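PDB 6E0S: MEM-A1 from Soil metagenome, which probably hydrolyses beta-lactam antibiotics with the help of zinc, as a subclass B3 metallo-beta-lactamase of soil origin. Local coordinates for residues Asp239-Leu243 with Tyr267-Ala271. Residues are numbered along the deposited sequence; the frame is centred on the assembly and turned at random.
Sequences DAGDL and YAERA
Arg-270 reaches from helix 263-285 to the carbonyl oxygen of Ala-240, its NH2 lying 2.8 Å from Ala-240 O. The hydrogen bond is bent, 137° at the hydrogen, and the oxygen sits 29° out of the guanidinium plane. A water reinforces it, donating to Ala-240 O at 2.7 Å while accepting from Arg-270 NE. The bend of the arginine chain at chi3 (-64°) folds the guanidinium back alongside the preceding helical turn, where one face meets Tyr-267 CA near its rim.

Asp-242 is met less directly. Its OD2 stands 4.0 Å from Arg-270 NH1 in a long salt bridge, well out of the guanidinium plane, and no N-H points at it. A second water, in that plane, carries the bridge, donating to OD2 and accepting from NH1. The stronger polar partner of OD2 is Arg-245, whose NH2 forms a salt bridge with it; a phosphate ion, probably from the crystallisation liquor, lies near this carboxylate.

Beside the arginine, Tyr-267 presents a ring edge to the turn: CD2 is 3.4 Å from Ala-240 O, and CE2 is 4.1 Å from Ala-240 CB. With CG anti to the backbone N, the ring extends inward among Leu-195, Val-225 and Leu-233, and its OH is hydrogen-bonded to Asp-193 O. Within the metallo-beta-lactamase fold, the contact joins the loop after edge strand 232-235 to the last helix, the tyrosine buried on the inner side. Arg-270 thus recognises a main-chain carbonyl, gripped once directly and once through water, while sharing its charge with Asp-242.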
ATOM      1  N   ASP A 239      -9.940  -5.825   0.583  1.00 22.63           N
ATOM      2  CA  ASP A 239     -10.662  -7.036   0.251  1.00 25.02           C
ATOM      3  C   ASP A 239      -9.738  -8.088  -0.342  1.00 24.06           C
ATOM      4  O   ASP A 239      -9.980  -9.279  -0.164  1.00 23.51           O
ATOM      5  CB  ASP A 239     -11.789  -6.699  -0.733  1.00 30.32           C
ATOM      6  CG  ASP A 239     -11.348  -5.694  -1.819  1.00 36.00           C
ATOM      7  OD1 ASP A 239     -10.922  -4.539  -1.494  1.00 35.28           O
ATOM      8  OD2 ASP A 239     -11.426  -6.071  -3.017  1.00 39.57           O
ATOM      9  N   ALA A 240      -8.648  -7.675  -1.014  1.00 23.31           N
ATOM     10  CA  ALA A 240      -7.816  -8.662  -1.690  1.00 24.26           C
ATOM     11  C   ALA A 240      -6.962  -9.461  -0.710  1.00 22.45           C
ATOM     12  O   ALA A 240      -6.506 -10.559  -1.054  1.00 23.05           O
ATOM     13  CB  ALA A 240      -6.930  -7.996  -2.754  1.00 24.78           C
ATOM     14  N   GLY A 241      -6.760  -8.963   0.497  1.00 22.02           N
ATOM     15  CA  GLY A 241      -6.093  -9.744   1.535  1.00 22.39           C
ATOM     16  C   GLY A 241      -7.049 -10.153   2.649  1.00 22.23           C
ATOM     17  O   GLY A 241      -6.627 -10.395   3.792  1.00 22.14           O
ATOM     18  N   ASP A 242      -8.347 -10.224   2.319  1.00 21.40           N
ATOM     19  CA  ASP A 242      -9.386 -10.738   3.214  1.00 23.56           C
ATOM     20  C   ASP A 242      -9.494  -9.938   4.499  1.00 22.93           C
ATOM     21  O   ASP A 242      -9.794 -10.502   5.562  1.00 24.87           O
ATOM     22  CB  ASP A 242      -9.154 -12.215   3.579  1.00 25.26           C
ATOM     23  CG  ASP A 242      -9.343 -13.175   2.413  1.00 29.37           C
ATOM     24  OD1 ASP A 242      -9.957 -12.834   1.375  1.00 30.52           O
ATOM     25  OD2 ASP A 242      -8.865 -14.320   2.557  1.00 31.10           O
ATOM     26  N   LEU A 243      -9.218  -8.632   4.446  1.00 20.95           N
ATOM     27  CA  LEU A 243      -9.257  -7.837   5.671  1.00 19.89           C
ATOM     28  C   LEU A 243     -10.644  -7.856   6.310  1.00 19.51           C
ATOM     29  O   LEU A 243     -10.764  -7.942   7.540  1.00 19.76           O
ATOM     30  CB  LEU A 243      -8.832  -6.399   5.395  1.00 19.84           C
ATOM     31  CG  LEU A 243      -8.709  -5.542   6.652  1.00 19.22           C
ATOM     32  CD1 LEU A 243      -7.676  -6.106   7.654  1.00 19.82           C
ATOM     33  CD2 LEU A 243      -8.335  -4.111   6.204  1.00 19.88           C
ATOM     34  N   TYR A 267      -2.227 -14.499  -0.211  1.00 22.14           N
ATOM     35  CA  TYR A 267      -2.311 -13.321  -1.075  1.00 21.96           C
ATOM     36  C   TYR A 267      -1.346 -13.444  -2.249  1.00 21.72           C
ATOM     37  O   TYR A 267      -1.677 -13.100  -3.395  1.00 21.38           O
ATOM     38  CB  TYR A 267      -1.979 -12.093  -0.221  1.00 19.11           C
ATOM     39  CG  TYR A 267      -1.943 -10.760  -0.903  1.00 19.22           C
ATOM     40  CD1 TYR A 267      -0.723 -10.175  -1.263  1.00 19.67           C
ATOM     41  CD2 TYR A 267      -3.119 -10.059  -1.155  1.00 20.12           C
ATOM     42  CE1 TYR A 267      -0.665  -8.924  -1.846  1.00 19.28           C
ATOM     43  CE2 TYR A 267      -3.077  -8.808  -1.758  1.00 21.68           C
ATOM     44  CZ  TYR A 267      -1.852  -8.252  -2.112  1.00 20.97           C
ATOM     45  OH  TYR A 267      -1.800  -6.997  -2.693  1.00 20.92           O
ATOM     46  N   ALA A 268      -0.136 -13.921  -1.976  1.00 17.99           N
ATOM     47  CA  ALA A 268       0.841 -14.078  -3.043  1.00 23.77           C
ATOM     48  C   ALA A 268       0.427 -15.182  -4.001  1.00 23.84           C
ATOM     49  O   ALA A 268       0.549 -15.017  -5.218  1.00 23.67           O
ATOM     50  CB  ALA A 268       2.234 -14.342  -2.469  1.00 24.33           C
ATOM     51  N   GLU A 269      -0.120 -16.290  -3.478  1.00 23.03           N
ATOM     52  CA  GLU A 269      -0.557 -17.363  -4.369  1.00 25.12           C
ATOM     53  C   GLU A 269      -1.686 -16.885  -5.270  1.00 23.05           C
ATOM     54  O   GLU A 269      -1.741 -17.244  -6.451  1.00 22.34           O
ATOM     55  CB  GLU A 269      -1.005 -18.578  -3.567  1.00 29.66           C
ATOM     56  CG  GLU A 269       0.147 -19.396  -3.064  1.00 35.90           C
ATOM     57  CD  GLU A 269      -0.297 -20.658  -2.362  1.00 42.94           C
ATOM     58  OE1 GLU A 269      -1.221 -21.336  -2.884  1.00 46.72           O
ATOM     59  OE2 GLU A 269       0.274 -20.951  -1.281  1.00 45.24           O
ATOM     60  N   ARG A 270      -2.595 -16.068  -4.731  1.00 22.20           N
ATOM     61  CA  ARG A 270      -3.683 -15.572  -5.564  1.00 23.38           C
ATOM     62  C   ARG A 270      -3.140 -14.689  -6.680  1.00 21.25           C
ATOM     63  O   ARG A 270      -3.595 -14.764  -7.825  1.00 20.16           O
ATOM     64  CB  ARG A 270      -4.691 -14.826  -4.697  1.00 23.84           C
ATOM     65  CG  ARG A 270      -5.480 -15.769  -3.804  1.00 26.09           C
ATOM     66  CD  ARG A 270      -6.641 -15.052  -3.115  1.00 28.73           C
ATOM     67  NE  ARG A 270      -6.192 -13.995  -2.202  1.00 28.63           N
ATOM     68  CZ  ARG A 270      -6.035 -14.124  -0.884  1.00 29.02           C
ATOM     69  NH1 ARG A 270      -6.262 -15.295  -0.292  1.00 31.37           N
ATOM     70  NH2 ARG A 270      -5.642 -13.072  -0.165  1.00 26.24           N
ATOM     71  N   ALA A 271      -2.149 -13.861  -6.363  1.00 19.49           N
ATOM     72  CA  ALA A 271      -1.509 -13.038  -7.380  1.00 21.00           C
ATOM     73  C   ALA A 271      -0.810 -13.901  -8.421  1.00 20.38           C
ATOM     74  O   ALA A 271      -0.821 -13.578  -9.612  1.00 19.82           O
ATOM     75  CB  ALA A 271      -0.515 -12.088  -6.717  1.00 20.72           C
TER
HETATM   76  O   HOH W   1      -5.947 -11.410  -3.608  1.00 27.74           O
HETATM   77  O   HOH W   2      -6.584 -15.262   2.309  1.00 36.17           O